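Local coordinates for major exported Hcp3 protein (Pseudomonas aeruginosa, PDB 3HE1), which is a secreted Hcp-family protein, of function not directly established, that probably builds the hexameric rings of the type VI secretion tube, at residues Thr32-Gly37 and Arg112-Glu117; Thr135-Ala140 and Phe168-Ile173; Ile145-His150 and His162-His167. All blocks are in the same frame, centred on the assembly; numbering follows the deposited sequence. Where two conformers were deposited one is given.

In the fold
All three contacts belong to one curled antiparallel sheet. Contacts 1 and 2 touch, with centres about 10 Å apart: L113 and V116 of contact 1 meet A140 and L137 of contact 2 through their backbones, and L113 packs on F168. Contact 1 is largely a surface corner held by backbone bonds and a threonine hydroxyl bonded to a backbone carbonyl. Contact 2 joins a buried cluster round L137 to a charged group at the surface. The centre of contact 3 lies about 20 Å from those of the others; it shares strand 162-169 with contact 2, inside whose loop it nests. It alone borders another subunit, and pairs acids and a tyrosine across a regular hairpin.

Contact 1 of 3, residues Thr32-Gly37 and Arg112-Glu117; sequences TGTKQG and RLTKVE
At T34, chi1 of 42° tucks OG1 between the residue's own backbone N and carbonyl carbon, which aims the hydroxyl at the carbonyl of R112. R112 sends CG anti to its backbone N and then bends at chi3 (60°), so that its side chain passes T34 at about a right angle and the methyl ends up against the guanidinium. T34 CG2 sits over one face of that group, nearer its rim than its centre, 3.4 Å from R112 NH2. Because R112 is modelled in two conformers, this methyl-on-guanidinium packing describes one of them. T34 CG2 also reaches T114 OG1 at 3.4 Å, so the methyl touches both R112 and T114.

The firmer grip is on R112 O, which accepts twice. T34 OG1 comes in on a lone pair, in the carbonyl plane, at 2.8 Å, and T34 N approaches R112 O almost end-on at 3.2 Å, with a nearly straight N-H. Here strand 27-33 ends against strand 112-123 in the antiparallel sheet of the Hcp fold, and the chain turns a corner at T114. T114 and K115 both face T32, a classic beta bulge. Within it T32 N bonds to K115 O at 3.0 Å, while the return bond from K115 N to T32 O is weak at 3.3 Å.

G33 CA lies 4.0 Å from L113 CD1. After G33 the chain loops back on itself: G37 N bonds to G33 O at 2.8 Å, and Q36 and G37 together face G33 in a second classic bulge. E111 takes hydrogen bonds from K35 N and Q36 NE2, tying this turn to the chain just ahead of R112. Further along, K115 NZ makes a salt bridge with E117 OE1.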
ATOM      1  N   THR A  32      22.024  17.463  24.512  1.00 29.61           N
ATOM      2  CA  THR A  32      22.965  18.498  24.916  1.00 52.48           C
ATOM      3  C   THR A  32      23.894  18.753  23.745  1.00 52.30           C
ATOM      4  O   THR A  32      24.587  17.835  23.288  1.00 35.93           O
ATOM      5  CB  THR A  32      23.812  18.092  26.142  1.00 36.37           C
ATOM      6  OG1 THR A  32      22.966  17.961  27.287  1.00 22.30           O
ATOM      7  CG2 THR A  32      24.875  19.149  26.433  1.00 22.26           C
ATOM      8  N   GLY A  33      23.892  19.989  23.251  1.00 35.13           N
ATOM      9  CA  GLY A  33      24.737  20.363  22.131  1.00 32.22           C
ATOM     10  C   GLY A  33      25.952  21.137  22.606  1.00 18.92           C
ATOM     11  O   GLY A  33      25.868  21.931  23.538  1.00 30.87           O
ATOM     12  N   THR A  34      27.089  20.904  21.967  1.00 27.61           N
ATOM     13  CA  THR A  34      28.316  21.602  22.327  1.00 35.23           C
ATOM     14  C   THR A  34      28.117  23.118  22.365  1.00 29.21           C
ATOM     15  O   THR A  34      28.691  23.815  23.213  1.00 46.66           O
ATOM     16  CB  THR A  34      29.475  21.258  21.360  1.00 31.13           C
ATOM     17  OG1 THR A  34      28.990  21.227  20.012  1.00 54.80           O
ATOM     18  CG2 THR A  34      30.091  19.908  21.715  1.00 38.28           C
ATOM     19  N   LYS A  35      27.295  23.621  21.452  1.00 39.48           N
ATOM     20  CA  LYS A  35      27.053  25.056  21.355  1.00 46.17           C
ATOM     21  C   LYS A  35      25.836  25.506  22.153  1.00 38.21           C
ATOM     22  O   LYS A  35      25.880  26.534  22.824  1.00 42.09           O
ATOM     23  CB  LYS A  35      26.911  25.481  19.894  1.00 35.61           C
ATOM     24  CG  LYS A  35      28.190  25.329  19.088  1.00 46.71           C
ATOM     25  CD  LYS A  35      28.432  23.881  18.658  1.00 35.21           C
ATOM     26  CE  LYS A  35      29.788  23.725  17.998  1.00 24.50           C
ATOM     27  NZ  LYS A  35      29.800  22.633  17.009  1.00 32.73           N
ATOM     28  N   GLN A  36      24.763  24.723  22.090  1.00 30.54           N
ATOM     29  CA  GLN A  36      23.479  25.131  22.645  1.00 18.08           C
ATOM     30  C   GLN A  36      23.165  24.644  24.062  1.00 28.63           C
ATOM     31  O   GLN A  36      22.168  25.061  24.653  1.00 25.13           O
ATOM     32  CB  GLN A  36      22.355  24.686  21.716  1.00 42.74           C
ATOM     33  CG  GLN A  36      22.466  25.225  20.304  1.00 42.20           C
ATOM     34  CD  GLN A  36      21.159  25.103  19.535  1.00 53.65           C
ATOM     35  OE1 GLN A  36      20.128  25.646  19.950  1.00 33.17           O
ATOM     36  NE2 GLN A  36      21.195  24.398  18.404  1.00 27.25           N
ATOM     37  N   GLY A  37      23.995  23.767  24.611  1.00 37.07           N
ATOM     38  CA  GLY A  37      23.713  23.219  25.928  1.00 34.10           C
ATOM     39  C   GLY A  37      22.608  22.175  25.846  1.00 27.41           C
ATOM     40  O   GLY A  37      22.574  21.387  24.900  1.00 30.27           O
ATOM     41  N   ARG A 112      28.040  19.456  16.593  1.00 38.95           N
ATOM     42  CA  ARG A 112      28.195  18.160  17.248  0.62 39.85           C
ATOM     43  C   ARG A 112      27.355  18.089  18.521  1.00 47.87           C
ATOM     44  O   ARG A 112      27.420  18.968  19.382  1.00 47.13           O
ATOM     45  CB  ARG A 112      29.668  17.858  17.569  0.60 42.48           C
ATOM     46  CG  ARG A 112      29.872  16.623  18.467  0.61 35.46           C
ATOM     47  CD  ARG A 112      31.345  16.207  18.621  0.67 28.14           C
ATOM     48  NE  ARG A 112      32.180  17.257  19.202  0.34 28.67           N
ATOM     49  CZ  ARG A 112      32.326  17.476  20.506  0.49 38.93           C
ATOM     50  NH1 ARG A 112      31.685  16.726  21.394  0.59 34.67           N
ATOM     51  NH2 ARG A 112      33.114  18.456  20.928  0.15 28.86           N
ATOM     52  N   LEU A 113      26.551  17.040  18.627  1.00 44.52           N
ATOM     53  CA  LEU A 113      25.721  16.805  19.800  1.00 46.49           C
ATOM     54  C   LEU A 113      26.478  15.990  20.842  1.00 51.52           C
ATOM     55  O   LEU A 113      26.669  14.784  20.655  1.00 41.73           O
ATOM     56  CB  LEU A 113      24.487  16.006  19.386  1.00 30.76           C
ATOM     57  CG  LEU A 113      23.196  16.776  19.301  1.00 27.38           C
ATOM     58  CD1 LEU A 113      23.532  18.240  19.017  1.00 23.12           C
ATOM     59  CD2 LEU A 113      22.307  16.134  18.233  1.00 20.23           C
ATOM     60  N   THR A 114      26.894  16.611  21.944  1.00 40.35           N
ATOM     61  CA  THR A 114      27.645  15.858  22.967  1.00 62.42           C
ATOM     62  C   THR A 114      26.935  14.591  23.467  1.00 36.65           C
ATOM     63  O   THR A 114      27.564  13.540  23.625  1.00 28.59           O
ATOM     64  CB  THR A 114      28.044  16.716  24.182  1.00 33.30           C
ATOM     65  OG1 THR A 114      29.209  17.485  23.860  1.00 72.17           O
ATOM     66  CG2 THR A 114      28.365  15.825  25.357  1.00 43.37           C
ATOM     67  N   LYS A 115      25.631  14.695  23.717  1.00 67.17           N
ATOM     68  CA  LYS A 115      24.847  13.530  24.119  1.00 46.61           C
ATOM     69  C   LYS A 115      23.382  13.617  23.709  1.00 46.63           C
ATOM     70  O   LYS A 115      22.682  14.563  24.056  1.00 35.85           O
ATOM     71  CB  LYS A 115      24.953  13.275  25.627  1.00 26.31           C
ATOM     72  CG  LYS A 115      24.197  12.039  26.083  1.00 29.11           C
ATOM     73  CD  LYS A 115      24.767  11.449  27.383  1.00 27.95           C
ATOM     74  CE  LYS A 115      24.067  12.002  28.611  1.00 42.59           C
ATOM     75  NZ  LYS A 115      24.257  11.101  29.787  1.00 57.69           N
ATOM     76  N   VAL A 116      22.943  12.621  22.949  1.00 43.59           N
ATOM     77  CA  VAL A 116      21.532  12.374  22.708  1.00 30.34           C
ATOM     78  C   VAL A 116      21.231  11.100  23.461  1.00 49.27           C
ATOM     79  O   VAL A 116      21.932  10.095  23.285  1.00 26.21           O
ATOM     80  CB  VAL A 116      21.252  12.115  21.228  1.00 36.55           C
ATOM     81  CG1 VAL A 116      19.793  11.656  21.028  1.00 10.90           C
ATOM     82  CG2 VAL A 116      21.600  13.349  20.406  1.00 34.34           C
ATOM     83  N   GLU A 117      20.208  11.132  24.305  1.00 24.25           N
ATOM     84  CA  GLU A 117      19.917   9.983  25.137  1.00 13.92           C
ATOM     85  C   GLU A 117      18.441   9.718  25.150  1.00 17.57           C
ATOM     86  O   GLU A 117      17.672  10.554  25.615  1.00 19.91           O
ATOM     87  CB  GLU A 117      20.406  10.218  26.557  1.00 40.07           C
ATOM     88  CG  GLU A 117      19.791   9.283  27.584  1.00 61.43           C
ATOM     89  CD  GLU A 117      20.564   9.265  28.899  1.00 93.01           C
ATOM     90  OE1 GLU A 117      21.815   9.298  28.853  1.00 95.97           O
ATOM     91  OE2 GLU A 117      19.921   9.215  29.977  1.00 50.07           O
TER

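Contact 2 of 3, residues Thr135-Ala140 and Phe168-Ile173; sequences TVLEDA and FTYRKI
L137 and I173 lie side by side and point the same way, whereas L137 crosses F168 at about a right angle and Y170 at a slant. L137 CD1 reaches F168 CB at 3.6 Å and also the Y170 ring, while L137 CD2 sits against I173 and makes an off-centre CH-pi contact, 4.2 Å from the centroid of the Y170 ring. Chi1 of 52° at Y170 sets its ring between the backbone N and carbonyl carbon, bringing it against the L137 methyls; its hydroxyl hydrogen-bonds to H87.

Away from this apolar cluster R171 meets two acids. Its guanidinium stands 71° from the E138 carboxylate, which comes to its edge with E138 OE1 2.9 Å from R171 NH2. D139 runs alongside, OD2 3.2 Å from R171 NE. Both are salt bridges, but their hydrogen bonds are bent and weak. The backbone is firmer: E138 N bonds to K172 O at 3.0 Å, and R171 N to E138 O.

D139 and A140 both face L113, a G1 beta bulge at the corner where strand 129-137 gives way to strand 140-149, as suits the curled antiparallel barrel of the Hcp family.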
ATOM      1  N   THR A 135      18.839   4.096  25.185  1.00 35.05           N
ATOM      2  CA  THR A 135      19.686   4.201  24.010  1.00 33.97           C
ATOM      3  C   THR A 135      20.382   5.549  24.119  1.00 27.25           C
ATOM      4  O   THR A 135      19.748   6.553  24.426  1.00 30.98           O
ATOM      5  CB  THR A 135      18.860   4.195  22.718  1.00 25.42           C
ATOM      6  OG1 THR A 135      18.094   2.986  22.641  1.00 24.45           O
ATOM      7  CG2 THR A 135      19.779   4.322  21.500  1.00 21.15           C
ATOM      8  N   VAL A 136      21.681   5.583  23.877  1.00 31.13           N
ATOM      9  CA  VAL A 136      22.416   6.817  24.076  1.00 32.23           C
ATOM     10  C   VAL A 136      23.455   7.059  22.997  1.00 29.80           C
ATOM     11  O   VAL A 136      24.300   6.195  22.736  1.00 32.20           O
ATOM     12  CB  VAL A 136      23.116   6.798  25.428  1.00 17.40           C
ATOM     13  CG1 VAL A 136      24.122   7.920  25.509  1.00 31.39           C
ATOM     14  CG2 VAL A 136      22.091   6.927  26.542  1.00 38.08           C
ATOM     15  N   LEU A 137      23.397   8.237  22.380  1.00 17.00           N
ATOM     16  CA  LEU A 137      24.433   8.640  21.436  1.00 21.85           C
ATOM     17  C   LEU A 137      25.462   9.544  22.094  1.00 29.26           C
ATOM     18  O   LEU A 137      25.121  10.402  22.901  1.00 31.06           O
ATOM     19  CB  LEU A 137      23.847   9.347  20.225  1.00 26.38           C
ATOM     20  CG  LEU A 137      22.620   8.667  19.617  1.00 51.81           C
ATOM     21  CD1 LEU A 137      22.258   9.329  18.285  1.00 39.64           C
ATOM     22  CD2 LEU A 137      22.862   7.169  19.448  1.00 33.58           C
ATOM     23  N   GLU A 138      26.726   9.312  21.747  1.00 30.59           N
ATOM     24  CA  GLU A 138      27.830  10.192  22.106  1.00 43.66           C
ATOM     25  C   GLU A 138      28.332  10.862  20.825  1.00 47.83           C
ATOM     26  O   GLU A 138      28.432  10.216  19.779  1.00 38.80           O
ATOM     27  CB  GLU A 138      28.966   9.410  22.802  1.00 21.60           C
ATOM     28  CG  GLU A 138      28.473   8.508  23.938  1.00 41.65           C
ATOM     29  CD  GLU A 138      29.525   8.175  24.988  1.00 51.74           C
ATOM     30  OE1 GLU A 138      30.635   8.752  24.951  1.00 59.57           O
ATOM     31  OE2 GLU A 138      29.223   7.334  25.865  1.00 48.15           O
ATOM     32  N   ASP A 139      28.622  12.161  20.914  1.00 69.12           N
ATOM     33  CA  ASP A 139      29.170  12.953  19.802  1.00 49.37           C
ATOM     34  C   ASP A 139      28.408  12.792  18.490  1.00 30.59           C
ATOM     35  O   ASP A 139      28.993  12.597  17.426  1.00 31.18           O
ATOM     36  CB  ASP A 139      30.667  12.687  19.619  1.00 43.60           C
ATOM     37  CG  ASP A 139      31.466  12.936  20.897  1.00 39.35           C
ATOM     38  OD1 ASP A 139      30.869  13.350  21.919  1.00 43.58           O
ATOM     39  OD2 ASP A 139      32.693  12.705  20.887  1.00 40.88           O
ATOM     40  N   ALA A 140      27.089  12.924  18.591  1.00 40.76           N
ATOM     41  CA  ALA A 140      26.200  12.747  17.465  1.00 15.31           C
ATOM     42  C   ALA A 140      26.091  14.018  16.637  1.00 27.35           C
ATOM     43  O   ALA A 140      26.427  15.110  17.092  1.00 28.22           O
ATOM     44  CB  ALA A 140      24.819  12.292  17.952  1.00 20.61           C
ATOM     45  N   PHE A 168      20.197  11.278  13.367  1.00 43.57           N
ATOM     46  CA  PHE A 168      21.511  11.500  13.932  1.00 15.43           C
ATOM     47  C   PHE A 168      22.477  10.424  13.449  1.00 41.86           C
ATOM     48  O   PHE A 168      22.142   9.241  13.409  1.00 35.96           O
ATOM     49  CB  PHE A 168      21.465  11.413  15.453  1.00 22.05           C
ATOM     50  CG  PHE A 168      20.297  12.114  16.088  1.00 30.58           C
ATOM     51  CD1 PHE A 168      20.467  13.354  16.705  1.00 35.42           C
ATOM     52  CD2 PHE A 168      19.040  11.518  16.118  1.00 29.61           C
ATOM     53  CE1 PHE A 168      19.396  14.004  17.325  1.00 15.68           C
ATOM     54  CE2 PHE A 168      17.965  12.154  16.725  1.00 22.67           C
ATOM     55  CZ  PHE A 168      18.147  13.400  17.338  1.00 21.46           C
ATOM     56  N   THR A 169      23.679  10.834  13.081  1.00 27.45           N
ATOM     57  CA  THR A 169      24.787   9.917  13.104  1.00 27.56           C
ATOM     58  C   THR A 169      25.456  10.154  14.462  1.00 36.35           C
ATOM     59  O   THR A 169      24.973  10.974  15.249  1.00 31.44           O
ATOM     60  CB  THR A 169      25.740  10.127  11.922  1.00 15.24           C
ATOM     61  OG1 THR A 169      26.341  11.424  12.007  1.00 28.17           O
ATOM     62  CG2 THR A 169      24.969   9.975  10.603  1.00 18.91           C
ATOM     63  N   TYR A 170      26.525   9.415  14.747  1.00 36.30           N
ATOM     64  CA  TYR A 170      27.165   9.431  16.065  1.00 35.08           C
ATOM     65  C   TYR A 170      28.461   8.634  16.035  1.00 16.59           C
ATOM     66  O   TYR A 170      28.692   7.829  15.138  1.00 27.57           O
ATOM     67  CB  TYR A 170      26.255   8.790  17.103  1.00 39.60           C
ATOM     68  CG  TYR A 170      25.793   7.433  16.652  1.00 37.03           C
ATOM     69  CD1 TYR A 170      26.622   6.324  16.753  1.00 40.40           C
ATOM     70  CD2 TYR A 170      24.540   7.266  16.089  1.00 30.61           C
ATOM     71  CE1 TYR A 170      26.202   5.082  16.321  1.00 21.35           C
ATOM     72  CE2 TYR A 170      24.111   6.034  15.660  1.00 35.41           C
ATOM     73  CZ  TYR A 170      24.942   4.944  15.777  1.00 35.55           C
ATOM     74  OH  TYR A 170      24.506   3.715  15.334  1.00 39.31           O
ATOM     75  N   ARG A 171      29.298   8.858  17.033  1.00 24.18           N
ATOM     76  CA  ARG A 171      30.553   8.146  17.138  1.00 28.70           C
ATOM     77  C   ARG A 171      30.338   6.846  17.917  1.00 26.64           C
ATOM     78  O   ARG A 171      31.128   5.912  17.822  1.00 22.14           O
ATOM     79  CB  ARG A 171      31.604   9.033  17.813  1.00 32.31           C
ATOM     80  CG  ARG A 171      32.815   8.277  18.341  1.00 48.72           C
ATOM     81  CD  ARG A 171      33.647   9.106  19.323  1.00 54.01           C
ATOM     82  NE  ARG A 171      32.925   9.542  20.525  1.00 48.89           N
ATOM     83  CZ  ARG A 171      33.076   9.014  21.741  1.00 55.48           C
ATOM     84  NH1 ARG A 171      33.912   8.001  21.936  1.00 80.40           N
ATOM     85  NH2 ARG A 171      32.387   9.499  22.768  1.00 41.97           N
ATOM     86  N   LYS A 172      29.245   6.771  18.664  1.00 22.11           N
ATOM     87  CA  LYS A 172      29.056   5.637  19.538  1.00 24.81           C
ATOM     88  C   LYS A 172      27.665   5.622  20.106  1.00 21.13           C
ATOM     89  O   LYS A 172      27.060   6.656  20.328  1.00 27.60           O
ATOM     90  CB  LYS A 172      30.075   5.688  20.676  1.00 39.39           C
ATOM     91  CG  LYS A 172      30.013   4.539  21.670  1.00 34.47           C
ATOM     92  CD  LYS A 172      31.095   4.698  22.731  1.00 33.07           C
ATOM     93  CE  LYS A 172      30.969   3.661  23.831  1.00 20.61           C
ATOM     94  NZ  LYS A 172      31.997   3.868  24.871  1.00 30.39           N
ATOM     95  N   ILE A 173      27.178   4.425  20.373  1.00 29.61           N
ATOM     96  CA  ILE A 173      25.834   4.244  20.849  1.00 38.81           C
ATOM     97  C   ILE A 173      25.885   3.146  21.874  1.00 32.46           C
ATOM     98  O   ILE A 173      26.660   2.196  21.754  1.00 28.97           O
ATOM     99  CB  ILE A 173      24.952   3.780  19.717  1.00 24.96           C
ATOM    100  CG1 ILE A 173      23.553   3.434  20.226  1.00 29.57           C
ATOM    101  CG2 ILE A 173      25.603   2.600  19.070  1.00 34.58           C
ATOM    102  CD1 ILE A 173      22.532   3.258  19.108  1.00 30.23           C
TER

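Contact 3 of 3, residues Ile145-His150 and His162-His167; sequences IKDYMH and HLEDVH
The Y148 ring carries L163 CB over one face, 3.9 Å from its centroid in a CH-pi contact, while D165 OD1 lies at its edge, in the ring plane. The ring and the D165 carboxylate stand 66° apart, and Y148 OH donates to the syn side of D165 OD1 at 2.7 Å. Chi1 of 58° at Y148 swings the ring across to strand 162-167, where this bond fixes its end; T93 also hydrogen-bonds to D165 OD1. The H162 ring takes selenomethionine M149 at its edge, H162 CD2 to M149 CG 3.6 Å. Y132 OH of the second subunit bonds to H162 ND1.

The antiparallel strands are joined by backbone bonds, among them D165 N to K146 O at 3.0 Å. I145-Y148 also pair antiparallel with a strand of the second subunit, so the sheet runs on across an interface of the six-chain assembly. I145 and V166 pack side by side, I145 CD1 to V166 CG2 3.6 Å.

On their face D147 and E164 carry nearly coplanar carboxylates, D147 OD1 2.6 Å from E164 OE1. One group probably holds a proton, which burial would favour, while K94, salt-bridged to E164 OE2, would tend to keep E164 charged.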
ATOM      1  N   ILE A 145      16.390  16.592   8.750  1.00 35.09           N
ATOM      2  CA  ILE A 145      15.096  16.752   9.407  1.00 31.98           C
ATOM      3  C   ILE A 145      13.999  16.860   8.348  1.00 23.84           C
ATOM      4  O   ILE A 145      14.213  17.380   7.259  1.00 32.31           O
ATOM      5  CB  ILE A 145      15.065  17.970  10.368  1.00 35.62           C
ATOM      6  CG1 ILE A 145      16.026  17.753  11.539  1.00 36.58           C
ATOM      7  CG2 ILE A 145      13.654  18.216  10.900  1.00 45.11           C
ATOM      8  CD1 ILE A 145      15.860  18.760  12.646  1.00 33.52           C
ATOM      9  N   LYS A 146      12.837  16.319   8.673  1.00 31.84           N
ATOM     10  CA  LYS A 146      11.669  16.400   7.815  1.00 33.99           C
ATOM     11  C   LYS A 146      10.491  16.862   8.667  1.00 44.37           C
ATOM     12  O   LYS A 146      10.168  16.250   9.693  1.00 30.39           O
ATOM     13  CB  LYS A 146      11.362  15.038   7.164  1.00 40.15           C
ATOM     14  CG  LYS A 146       9.879  14.824   6.820  1.00 37.30           C
ATOM     15  CD  LYS A 146       9.664  13.657   5.859  1.00 50.36           C
ATOM     16  CE  LYS A 146       8.179  13.462   5.537  1.00 67.97           C
ATOM     17  NZ  LYS A 146       7.932  12.765   4.233  1.00 52.70           N
ATOM     18  N   ASP A 147       9.879  17.970   8.261  1.00 42.38           N
ATOM     19  CA  ASP A 147       8.659  18.438   8.892  1.00 32.09           C
ATOM     20  C   ASP A 147       7.480  18.048   8.017  1.00 26.33           C
ATOM     21  O   ASP A 147       7.508  18.272   6.812  1.00 29.06           O
ATOM     22  CB  ASP A 147       8.714  19.947   9.084  1.00 21.55           C
ATOM     23  CG  ASP A 147       9.574  20.352  10.263  1.00 37.91           C
ATOM     24  OD1 ASP A 147       9.841  19.499  11.143  1.00 29.96           O
ATOM     25  OD2 ASP A 147       9.973  21.532  10.315  1.00 44.45           O
ATOM     26  N   TYR A 148       6.450  17.455   8.614  1.00 18.13           N
ATOM     27  CA  TYR A 148       5.273  17.039   7.855  1.00 22.81           C
ATOM     28  C   TYR A 148       4.015  16.998   8.722  1.00 18.70           C
ATOM     29  O   TYR A 148       4.113  16.789   9.929  1.00 29.45           O
ATOM     30  CB  TYR A 148       5.528  15.683   7.182  1.00 33.58           C
ATOM     31  CG  TYR A 148       5.880  14.558   8.129  1.00 43.53           C
ATOM     32  CD1 TYR A 148       4.992  13.514   8.340  1.00 56.68           C
ATOM     33  CD2 TYR A 148       7.099  14.532   8.808  1.00 43.14           C
ATOM     34  CE1 TYR A 148       5.292  12.476   9.201  1.00 37.02           C
ATOM     35  CE2 TYR A 148       7.411  13.488   9.685  1.00 27.98           C
ATOM     36  CZ  TYR A 148       6.495  12.461   9.868  1.00 33.30           C
ATOM     37  OH  TYR A 148       6.756  11.405  10.713  1.00 20.22           O
HETATM   38  N   MSE A 149       2.843  17.213   8.116  1.00 35.65           N
HETATM   39  CA  MSE A 149       1.570  17.158   8.856  1.00 22.04           C
HETATM   40  C   MSE A 149       0.713  15.937   8.530  1.00 49.14           C
HETATM   41  O   MSE A 149       0.330  15.719   7.376  1.00 54.42           O
HETATM   42  CB  MSE A 149       0.738  18.430   8.656  1.00 27.00           C
HETATM   43  CG  MSE A 149      -0.237  18.678   9.797  1.00 43.61           C
HETATM   44 SE   MSE A 149      -1.396  20.217   9.557  0.70 42.16          SE
HETATM   45  CE  MSE A 149      -0.373  21.161   8.210  1.00 19.59           C
ATOM     46  N   HIS A 150       0.399  15.167   9.574  1.00 56.87           N
ATOM     47  CA  HIS A 150      -0.404  13.947   9.474  1.00 67.49           C
ATOM     48  C   HIS A 150      -1.802  14.099  10.082  1.00 61.30           C
ATOM     49  O   HIS A 150      -2.410  13.121  10.529  1.00 48.69           O
ATOM     50  CB  HIS A 150       0.332  12.787  10.149  1.00 52.74           C
ATOM     51  CG  HIS A 150       1.076  11.910   9.181  1.00 78.85           C
ATOM     52  ND1 HIS A 150       1.375  12.301   7.905  1.00 75.02           N
ATOM     53  CD2 HIS A 150       1.584  10.660   9.337  1.00 50.29           C
ATOM     54  CE1 HIS A 150       2.037  11.324   7.288  1.00 44.83           C
ATOM     55  NE2 HIS A 150       2.174  10.330   8.137  1.00 96.48           N
ATOM     56  N   HIS A 162       1.052  17.551  13.951  1.00 29.02           N
ATOM     57  CA  HIS A 162       2.245  18.257  13.512  1.00 31.30           C
ATOM     58  C   HIS A 162       3.483  17.443  13.892  1.00 28.41           C
ATOM     59  O   HIS A 162       3.788  17.262  15.080  1.00 36.04           O
ATOM     60  CB  HIS A 162       2.297  19.677  14.098  1.00 30.35           C
ATOM     61  CG  HIS A 162       1.028  20.464  13.918  1.00 39.74           C
ATOM     62  ND1 HIS A 162       0.700  21.540  14.717  1.00 24.14           N
ATOM     63  CD2 HIS A 162       0.007  20.324  13.039  1.00 35.43           C
ATOM     64  CE1 HIS A 162      -0.466  22.030  14.334  1.00 43.76           C
ATOM     65  NE2 HIS A 162      -0.909  21.310  13.319  1.00 41.41           N
ATOM     66  N   LEU A 163       4.182  16.945  12.876  1.00 16.74           N
ATOM     67  CA  LEU A 163       5.242  15.957  13.080  1.00 42.45           C
ATOM     68  C   LEU A 163       6.619  16.375  12.575  1.00 36.52           C
ATOM     69  O   LEU A 163       6.767  17.364  11.864  1.00 56.83           O
ATOM     70  CB  LEU A 163       4.860  14.620  12.445  1.00 42.62           C
ATOM     71  CG  LEU A 163       3.747  13.821  13.115  1.00 38.53           C
ATOM     72  CD1 LEU A 163       3.640  12.471  12.444  1.00 28.80           C
ATOM     73  CD2 LEU A 163       4.034  13.669  14.599  1.00 29.21           C
ATOM     74  N   GLU A 164       7.624  15.588  12.935  1.00 30.76           N
ATOM     75  CA  GLU A 164       8.993  15.971  12.674  1.00 34.29           C
ATOM     76  C   GLU A 164       9.938  14.822  13.008  1.00 37.19           C
ATOM     77  O   GLU A 164      10.090  14.440  14.170  1.00 34.87           O
ATOM     78  CB  GLU A 164       9.310  17.213  13.493  1.00 28.96           C
ATOM     79  CG  GLU A 164      10.761  17.608  13.549  1.00 45.69           C
ATOM     80  CD  GLU A 164      10.946  18.967  14.215  1.00 58.89           C
ATOM     81  OE1 GLU A 164      10.796  19.996  13.506  1.00 34.79           O
ATOM     82  OE2 GLU A 164      11.234  19.001  15.442  1.00 22.62           O
ATOM     83  N   ASP A 165      10.551  14.262  11.972  1.00 23.39           N
ATOM     84  CA  ASP A 165      11.543  13.207  12.122  1.00 33.69           C
ATOM     85  C   ASP A 165      12.934  13.799  12.113  1.00 26.13           C
ATOM     86  O   ASP A 165      13.247  14.621  11.259  1.00 22.46           O
ATOM     87  CB  ASP A 165      11.469  12.225  10.950  1.00 32.23           C
ATOM     88  CG  ASP A 165      10.090  11.644  10.751  1.00 16.65           C
ATOM     89  OD1 ASP A 165       9.292  11.610  11.713  1.00 26.09           O
ATOM     90  OD2 ASP A 165       9.818  11.201   9.620  1.00 25.51           O
ATOM     91  N   VAL A 166      13.786  13.349  13.028  1.00 26.47           N
ATOM     92  CA  VAL A 166      15.175  13.802  13.047  1.00 25.08           C
ATOM     93  C   VAL A 166      16.171  12.645  13.011  1.00 32.04           C
ATOM     94  O   VAL A 166      15.983  11.646  13.698  1.00 26.16           O
ATOM     95  CB  VAL A 166      15.457  14.680  14.272  1.00 38.43           C
ATOM     96  CG1 VAL A 166      16.908  15.143  14.269  1.00 25.46           C
ATOM     97  CG2 VAL A 166      14.503  15.869  14.289  1.00 40.71           C
ATOM     98  N   HIS A 167      17.228  12.797  12.211  1.00 30.83           N
ATOM     99  CA  HIS A 167      18.248  11.759  12.039  1.00 35.98           C
ATOM    100  C   HIS A 167      19.607  12.164  12.572  1.00 44.76           C
ATOM    101  O   HIS A 167      20.120  13.232  12.244  1.00 43.47           O
ATOM    102  CB  HIS A 167      18.425  11.422  10.571  1.00 25.10           C
ATOM    103  CG  HIS A 167      17.154  11.144   9.864  1.00 19.78           C
ATOM    104  ND1 HIS A 167      17.020  10.133   8.943  1.00 38.48           N
ATOM    105  CD2 HIS A 167      15.937  11.746   9.945  1.00 33.39           C
ATOM    106  CE1 HIS A 167      15.784  10.127   8.473  1.00 56.23           C
ATOM    107  NE2 HIS A 167      15.108  11.095   9.073  1.00 50.95           N
TER